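Local coordinates for single-stranded DNA-binding protein (Enterobacter phage Enc34, PDB 5ODK) that probably binds single-stranded DNA through an OB fold, consistent with a role in phage DNA replication, at residues A[10-23]-A[59-71]. Sequence-based numbering, arbitrary orientation.
Sequences KKVKNGVLYKSGHI and THGAIKKIIDEQI
The amide of Asn14 is gripped at both ends: ND2 donates to Thr59 O (3.0 Å, 164° at the hydrogen), and OD1 takes a hydrogen bond from Asn27. Asn14 sits in the type II turn of the beta-hairpin made by strands 10-12 and 15-18, at the edge of the OB-fold sheet, and helix 61-71 lies along strand 15-18, in the same direction to within 28°. Thr59 O lies close to the amide plane, whereas ND2 stands above the carbonyl plane of Thr59. The same amide passes over one face of the His60 ring, roughly parallel to it, with ND2 toward the rim. Asn14 CB comes to 3.5 Å from His60 CD2. His60 is the N-cap residue of the helix; the rotation of its ring is fixed by Pro56 O at ND1 and Ser26 O at NE2. Lys13, a magnesium-binding residue of this protein, though no magnesium is bound to this chain here, runs its extended chain past Thr59.

At the same turn, a water accepts from Ile63 N in the first turn of the helix and donates to Lys13 O. Along the middle of the helix the contact is apolar. Val12 CG1 meets Ile66 CD1 tip to tip at 3.9 Å, while Val12 CB faces Ala62 CB. Ile63 lies directly over Gly15: with CG1 anti to the backbone N (chi1 -167°), CD1 lands 3.7 Å from Gly15 CA, where the bare glycine lets the helix come close. Ile23 packs CG2 against both Ile63 and Ile67. Gln70 bends at its second torsion, bringing its amide against Leu17, whose CD1 lies 3.6 Å from Gln70 CD. A second water closes this end, donating to Gln70 OE1 and, at 2.7 Å, to Gly21 O.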
ATOM      1  N   LYS A  10      15.132   3.640   8.331  1.00 19.60           N
ATOM      2  CA  LYS A  10      14.695   3.160   9.647  1.00 21.98           C
ATOM      3  C   LYS A  10      13.904   1.878   9.456  1.00 21.06           C
ATOM      4  O   LYS A  10      12.962   1.858   8.689  1.00 19.87           O
ATOM      5  CB  LYS A  10      13.812   4.224  10.338  1.00 24.68           C
ATOM      6  CG  LYS A  10      13.275   3.880  11.742  1.00 28.77           C
ATOM      7  CD  LYS A  10      14.371   3.830  12.806  1.00 33.47           C
ATOM      8  CE  LYS A  10      13.833   3.384  14.171  1.00 35.84           C
ATOM      9  NZ  LYS A  10      14.888   3.261  15.223  1.00 36.45           N
ATOM     10  N   LYS A  11      14.269   0.818  10.164  1.00 20.23           N
ATOM     11  CA  LYS A  11      13.559  -0.462  10.174  1.00 21.30           C
ATOM     12  C   LYS A  11      12.808  -0.584  11.521  1.00 20.87           C
ATOM     13  O   LYS A  11      13.372  -0.324  12.589  1.00 24.02           O
ATOM     14  CB  LYS A  11      14.586  -1.590   9.948  1.00 26.09           C
ATOM     15  CG  LYS A  11      14.023  -2.997   9.771  1.00 26.80           C
ATOM     16  CD  LYS A  11      15.124  -3.983   9.364  1.00 31.75           C
ATOM     17  CE  LYS A  11      14.614  -5.411   9.181  1.00 30.40           C
ATOM     18  NZ  LYS A  11      13.566  -5.462   8.121  1.00 26.97           N
ATOM     19  N   VAL A  12      11.523  -0.917  11.463  1.00 18.69           N
ATOM     20  CA  VAL A  12      10.687  -1.173  12.659  1.00 20.36           C
ATOM     21  C   VAL A  12       9.969  -2.506  12.495  1.00 17.74           C
ATOM     22  O   VAL A  12      10.036  -3.091  11.405  1.00 17.49           O
ATOM     23  CB  VAL A  12       9.668  -0.050  12.908  1.00 20.72           C
ATOM     24  CG1 VAL A  12      10.382   1.265  13.128  1.00 23.16           C
ATOM     25  CG2 VAL A  12       8.677   0.069  11.746  1.00 19.30           C
ATOM     26  N   LYS A  13       9.233  -2.968  13.505  1.00 19.20           N
ATOM     27  CA  LYS A  13       8.438  -4.194  13.360  1.00 17.76           C
ATOM     28  C   LYS A  13       7.550  -4.031  12.123  1.00 16.33           C
ATOM     29  O   LYS A  13       6.818  -3.060  11.977  1.00 15.79           O
ATOM     30  CB  LYS A  13       7.578  -4.481  14.594  1.00 19.53           C
ATOM     31  CG  LYS A  13       6.726  -5.731  14.456  1.00 20.63           C
ATOM     32  CD  LYS A  13       5.994  -6.083  15.725  1.00 25.38           C
ATOM     33  CE  LYS A  13       5.266  -7.404  15.550  1.00 29.84           C
ATOM     34  NZ  LYS A  13       4.900  -7.988  16.860  1.00 37.03           N
ATOM     35  N   ASN A  14       7.641  -4.988  11.210  1.00 15.85           N
ATOM     36  CA  ASN A  14       6.748  -5.012  10.059  1.00 14.08           C
ATOM     37  C   ASN A  14       6.816  -3.795   9.146  1.00 12.70           C
ATOM     38  O   ASN A  14       5.855  -3.533   8.431  1.00 13.41           O
ATOM     39  CB  ASN A  14       5.300  -5.294  10.473  1.00 15.85           C
ATOM     40  CG  ASN A  14       5.090  -6.718  10.931  1.00 14.89           C
ATOM     41  OD1 ASN A  14       5.691  -7.650  10.375  1.00 16.75           O
ATOM     42  ND2 ASN A  14       4.218  -6.906  11.908  1.00 18.55           N
ATOM     43  N   GLY A  15       7.947  -3.106   9.081  1.00 13.97           N
ATOM     44  CA  GLY A  15       8.062  -1.997   8.177  1.00 14.80           C
ATOM     45  C   GLY A  15       9.427  -1.418   8.014  1.00 13.89           C
ATOM     46  O   GLY A  15      10.304  -1.602   8.856  1.00 15.71           O
ATOM     47  N   VAL A  16       9.600  -0.666   6.931  1.00 13.95           N
ATOM     48  CA  VAL A  16      10.856   0.042   6.665  1.00 14.00           C
ATOM     49  C   VAL A  16      10.548   1.397   6.037  1.00 13.65           C
ATOM     50  O   VAL A  16       9.699   1.501   5.147  1.00 13.72           O
ATOM     51  CB  VAL A  16      11.788  -0.730   5.706  1.00 15.72           C
ATOM     52  CG1 VAL A  16      13.136  -0.011   5.605  1.00 17.59           C
ATOM     53  CG2 VAL A  16      11.974  -2.175   6.119  1.00 17.48           C
ATOM     54  N   LEU A  17      11.219   2.434   6.529  1.00 14.28           N
ATOM     55  CA  LEU A  17      11.261   3.732   5.863  1.00 13.60           C
ATOM     56  C   LEU A  17      12.586   3.821   5.164  1.00 14.04           C
ATOM     57  O   LEU A  17      13.635   3.515   5.747  1.00 16.13           O
ATOM     58  CB  LEU A  17      11.132   4.866   6.876  1.00 14.06           C
ATOM     59  CG  LEU A  17      11.286   6.251   6.290  1.00 14.37           C
ATOM     60  CD1 LEU A  17      10.114   6.619   5.369  1.00 14.63           C
ATOM     61  CD2 LEU A  17      11.374   7.250   7.407  1.00 15.78           C
ATOM     62  N   TYR A  18      12.552   4.221   3.897  1.00 12.47           N
ATOM     63  CA  TYR A  18      13.740   4.375   3.070  1.00 14.39           C
ATOM     64  C   TYR A  18      14.128   5.855   2.978  1.00 14.19           C
ATOM     65  O   TYR A  18      13.287   6.757   3.132  1.00 14.92           O
ATOM     66  CB  TYR A  18      13.516   3.729   1.673  1.00 13.94           C
ATOM     67  CG  TYR A  18      13.269   2.259   1.805  1.00 14.10           C
ATOM     68  CD1 TYR A  18      14.329   1.369   1.892  1.00 15.86           C
ATOM     69  CD2 TYR A  18      11.978   1.755   1.916  1.00 13.86           C
ATOM     70  CE1 TYR A  18      14.120   0.015   2.031  1.00 16.54           C
ATOM     71  CE2 TYR A  18      11.761   0.398   2.114  1.00 15.51           C
ATOM     72  CZ  TYR A  18      12.846  -0.475   2.153  1.00 15.98           C
ATOM     73  OH  TYR A  18      12.629  -1.824   2.345  1.00 20.89           O
ATOM     74  N   LYS A  19      15.393   6.098   2.658  1.00 14.97           N
ATOM     75  CA  LYS A  19      15.899   7.455   2.556  1.00 16.75           C
ATOM     76  C   LYS A  19      15.183   8.297   1.520  1.00 16.74           C
ATOM     77  O   LYS A  19      15.090   9.503   1.651  1.00 18.60           O
ATOM     78  CB  LYS A  19      17.395   7.466   2.290  1.00 18.20           C
ATOM     79  CG  LYS A  19      18.185   7.016   3.507  1.00 22.10           C
ATOM     80  CD  LYS A  19      19.659   7.308   3.358  1.00 28.03           C
ATOM     81  CE  LYS A  19      20.426   6.648   4.485  1.00 31.34           C
ATOM     82  NZ  LYS A  19      21.858   7.052   4.501  1.00 37.44           N
ATOM     83  N   SER A  20      14.701   7.637   0.461  1.00 16.30           N
ATOM     84  CA  SER A  20      13.977   8.228  -0.631  1.00 15.24           C
ATOM     85  C   SER A  20      12.477   8.450  -0.338  1.00 14.44           C
ATOM     86  O   SER A  20      11.729   8.918  -1.199  1.00 15.70           O
ATOM     87  CB  SER A  20      14.127   7.277  -1.820  1.00 16.02           C
ATOM     88  OG  SER A  20      13.740   5.964  -1.420  1.00 17.64           O
ATOM     89  N   GLY A  21      12.025   8.101   0.862  1.00 13.08           N
ATOM     90  CA  GLY A  21      10.635   8.277   1.269  1.00 13.29           C
ATOM     91  C   GLY A  21       9.731   7.100   1.015  1.00 11.54           C
ATOM     92  O   GLY A  21       8.578   7.093   1.426  1.00 13.16           O
ATOM     93  N   HIS A  22      10.237   6.078   0.301  1.00 12.07           N
ATOM     94  CA  HIS A  22       9.505   4.840   0.179  1.00 10.86           C
ATOM     95  C   HIS A  22       9.229   4.220   1.530  1.00 11.09           C
ATOM     96  O   HIS A  22      10.019   4.434   2.472  1.00 12.82           O
ATOM     97  CB  HIS A  22      10.286   3.835  -0.684  1.00 11.49           C
ATOM     98  CG  HIS A  22      10.459   4.261  -2.100  1.00 12.16           C
ATOM     99  ND1 HIS A  22      11.437   5.133  -2.491  1.00 12.97           N
ATOM    100  CD2 HIS A  22       9.792   3.900  -3.230  1.00 13.35           C
ATOM    101  CE1 HIS A  22      11.385   5.285  -3.806  1.00 13.56           C
ATOM    102  NE2 HIS A  22      10.366   4.572  -4.272  1.00 14.25           N
ATOM    103  N   ILE A  23       8.126   3.501   1.609  1.00 10.62           N
ATOM    104  CA  ILE A  23       7.697   2.842   2.824  1.00 11.44           C
ATOM    105  C   ILE A  23       7.380   1.394   2.476  1.00 11.87           C
ATOM    106  O   ILE A  23       6.518   1.134   1.619  1.00 11.74           O
ATOM    107  CB  ILE A  23       6.435   3.519   3.414  1.00 12.31           C
ATOM    108  CG1 ILE A  23       6.669   5.019   3.597  1.00 13.67           C
ATOM    109  CG2 ILE A  23       6.038   2.845   4.727  1.00 13.93           C
ATOM    110  CD1 ILE A  23       5.399   5.781   3.895  1.00 15.86           C
ATOM    111  N   THR A  59      -0.014  -5.169  15.388  1.00 16.37           N
ATOM    112  CA  THR A  59       1.372  -5.500  15.018  1.00 16.34           C
ATOM    113  C   THR A  59       2.028  -4.499  14.061  1.00 15.91           C
ATOM    114  O   THR A  59       3.155  -4.722  13.587  1.00 18.42           O
ATOM    115  CB  THR A  59       1.414  -6.889  14.373  1.00 17.39           C
ATOM    116  OG1 THR A  59       0.493  -6.886  13.276  1.00 18.57           O
ATOM    117  CG2 THR A  59       1.045  -7.942  15.391  1.00 19.06           C
ATOM    118  N   HIS A  60       1.361  -3.379  13.810  1.00 14.56           N
ATOM    119  CA  HIS A  60       1.869  -2.385  12.867  1.00 15.02           C
ATOM    120  C   HIS A  60       1.801  -0.964  13.394  1.00 15.76           C
ATOM    121  O   HIS A  60       1.811  -0.030  12.600  1.00 15.02           O
ATOM    122  CB  HIS A  60       1.168  -2.460  11.505  1.00 13.94           C
ATOM    123  CG  HIS A  60       1.404  -3.750  10.774  1.00 14.26           C
ATOM    124  ND1 HIS A  60       0.762  -4.924  11.098  1.00 14.63           N
ATOM    125  CD2 HIS A  60       2.182  -4.025   9.707  1.00 15.96           C
ATOM    126  CE1 HIS A  60       1.142  -5.884  10.255  1.00 15.00           C
ATOM    127  NE2 HIS A  60       2.012  -5.362   9.405  1.00 16.49           N
ATOM    128  N   GLY A  61       1.826  -0.791  14.723  1.00 15.64           N
ATOM    129  CA  GLY A  61       1.747   0.558  15.264  1.00 16.60           C
ATOM    130  C   GLY A  61       2.882   1.482  14.847  1.00 16.82           C
ATOM    131  O   GLY A  61       2.655   2.629  14.484  1.00 17.15           O
ATOM    132  N   ALA A  62       4.116   1.004  14.921  1.00 16.37           N
ATOM    133  CA  ALA A  62       5.265   1.848  14.584  1.00 17.73           C
ATOM    134  C   ALA A  62       5.280   2.252  13.130  1.00 16.31           C
ATOM    135  O   ALA A  62       5.538   3.404  12.804  1.00 16.27           O
ATOM    136  CB  ALA A  62       6.568   1.158  14.959  1.00 19.53           C
ATOM    137  N   ILE A  63       5.005   1.308  12.235  1.00 14.99           N
ATOM    138  CA  ILE A  63       5.011   1.665  10.826  1.00 14.00           C
ATOM    139  C   ILE A  63       3.828   2.574  10.491  1.00 13.78           C
ATOM    140  O   ILE A  63       3.965   3.459   9.658  1.00 13.83           O
ATOM    141  CB  ILE A  63       5.130   0.433   9.879  1.00 13.76           C
ATOM    142  CG1 ILE A  63       5.466   0.864   8.428  1.00 14.92           C
ATOM    143  CG2 ILE A  63       3.910  -0.440   9.964  1.00 14.08           C
ATOM    144  CD1 ILE A  63       6.806   1.534   8.272  1.00 14.54           C
ATOM    145  N   LYS A  64       2.696   2.414  11.169  1.00 14.06           N
ATOM    146  CA  LYS A  64       1.607   3.357  10.965  1.00 14.34           C
ATOM    147  C   LYS A  64       2.017   4.766  11.392  1.00 14.95           C
ATOM    148  O   LYS A  64       1.690   5.722  10.713  1.00 15.14           O
ATOM    149  CB  LYS A  64       0.325   2.892  11.644  1.00 16.23           C
ATOM    150  CG  LYS A  64      -0.919   3.641  11.128  1.00 18.12           C
ATOM    151  CD  LYS A  64      -1.296   4.706  12.104  1.00 19.45           C
ATOM    152  CE  LYS A  64      -2.520   5.401  11.488  1.00 20.86           C
ATOM    153  NZ  LYS A  64      -2.921   6.553  12.313  1.00 22.90           N
ATOM    154  N   LYS A  65       2.725   4.876  12.525  1.00 16.03           N
ATOM    155  CA  LYS A  65       3.223   6.180  12.992  1.00 18.07           C
ATOM    156  C   LYS A  65       4.140   6.835  11.940  1.00 15.61           C
ATOM    157  O   LYS A  65       4.032   8.028  11.647  1.00 17.93           O
ATOM    158  CB  LYS A  65       3.912   6.019  14.354  1.00 20.49           C
ATOM    159  CG  LYS A  65       4.447   7.310  14.909  1.00 24.16           C
ATOM    160  CD  LYS A  65       4.634   7.237  16.411  1.00 28.43           C
ATOM    161  CE  LYS A  65       5.042   8.610  16.894  1.00 29.51           C
ATOM    162  NZ  LYS A  65       4.946   8.633  18.361  1.00 30.42           N
ATOM    163  N   ILE A  66       5.018   6.031  11.359  1.00 14.78           N
ATOM    164  CA  ILE A  66       5.888   6.515  10.318  1.00 15.02           C
ATOM    165  C   ILE A  66       5.061   6.973   9.110  1.00 14.02           C
ATOM    166  O   ILE A  66       5.330   8.001   8.500  1.00 15.25           O
ATOM    167  CB  ILE A  66       6.892   5.400   9.911  1.00 15.95           C
ATOM    168  CG1 ILE A  66       7.958   5.243  11.014  1.00 16.97           C
ATOM    169  CG2 ILE A  66       7.552   5.736   8.582  1.00 17.57           C
ATOM    170  CD1 ILE A  66       8.872   4.048  10.878  1.00 19.10           C
ATOM    171  N   ILE A  67       4.069   6.168   8.732  1.00 13.52           N
ATOM    172  CA  ILE A  67       3.190   6.554   7.609  1.00 13.17           C
ATOM    173  C   ILE A  67       2.536   7.904   7.877  1.00 13.47           C
ATOM    174  O   ILE A  67       2.536   8.767   6.982  1.00 13.91           O
ATOM    175  CB  ILE A  67       2.132   5.449   7.350  1.00 14.69           C
ATOM    176  CG1 ILE A  67       2.789   4.254   6.674  1.00 14.78           C
ATOM    177  CG2 ILE A  67       0.980   5.981   6.496  1.00 14.56           C
ATOM    178  CD1 ILE A  67       1.950   2.994   6.718  1.00 16.88           C
ATOM    179  N   ASP A  68       2.038   8.124   9.103  1.00 14.10           N
ATOM    180  CA  ASP A  68       1.427   9.415   9.399  1.00 14.47           C
ATOM    181  C   ASP A  68       2.437  10.559   9.228  1.00 12.92           C
ATOM    182  O   ASP A  68       2.116  11.621   8.694  1.00 15.42           O
ATOM    183  CB  ASP A  68       0.822   9.410  10.793  1.00 15.87           C
ATOM    184  CG  ASP A  68      -0.449   8.600  10.915  1.00 17.58           C
ATOM    185  OD1 ASP A  68      -1.098   8.273   9.897  1.00 21.68           O
ATOM    186  OD2 ASP A  68      -0.838   8.337  12.078  1.00 20.54           O
ATOM    187  N   GLU A  69       3.654  10.336   9.706  1.00 13.31           N
ATOM    188  CA  GLU A  69       4.723  11.331   9.581  1.00 14.69           C
ATOM    189  C   GLU A  69       5.052  11.628   8.119  1.00 14.95           C
ATOM    190  O   GLU A  69       5.225  12.748   7.704  1.00 15.41           O
ATOM    191  CB  GLU A  69       5.961  10.876  10.327  1.00 15.77           C
ATOM    192  CG  GLU A  69       5.739  10.884  11.835  1.00 18.98           C
ATOM    193  CD  GLU A  69       6.693  10.072  12.667  1.00 20.16           C
ATOM    194  OE1 GLU A  69       7.624   9.458  12.143  1.00 22.41           O
ATOM    195  OE2 GLU A  69       6.505  10.071  13.905  1.00 21.54           O
ATOM    196  N   GLN A  70       5.089  10.587   7.303  1.00 14.69           N
ATOM    197  CA  GLN A  70       5.397  10.751   5.882  1.00 13.85           C
ATOM    198  C   GLN A  70       4.250  11.436   5.144  1.00 12.98           C
ATOM    199  O   GLN A  70       4.498  12.205   4.216  1.00 13.84           O
ATOM    200  CB  GLN A  70       5.738   9.416   5.219  1.00 14.14           C
ATOM    201  CG  GLN A  70       6.981   8.799   5.843  1.00 15.08           C
ATOM    202  CD  GLN A  70       8.215   9.662   5.706  1.00 15.47           C
ATOM    203  OE1 GLN A  70       8.557  10.109   4.626  1.00 16.58           O
ATOM    204  NE2 GLN A  70       8.837   9.978   6.837  1.00 19.74           N
ATOM    205  N   ILE A  71       3.009  11.178   5.562  1.00 13.50           N
ATOM    206  CA  ILE A  71       1.872  11.933   5.037  1.00 13.23           C
ATOM    207  C   ILE A  71       2.008  13.444   5.316  1.00 14.09           C
ATOM    208  O   ILE A  71       1.775  14.255   4.421  1.00 13.25           O
ATOM    209  CB  ILE A  71       0.555  11.355   5.584  1.00 13.51           C
ATOM    210  CG1 ILE A  71       0.261  10.045   4.875  1.00 14.19           C
ATOM    211  CG2 ILE A  71      -0.613  12.331   5.437  1.00 14.38           C
ATOM    212  CD1 ILE A  71      -0.881   9.274   5.495  1.00 14.81           C
TER
HETATM  213  O   HOH W   1       5.012  -1.460  13.108  1.00 16.83           O
HETATM  214  O   HOH W   2       7.414   9.441   2.209  1.00 16.42           O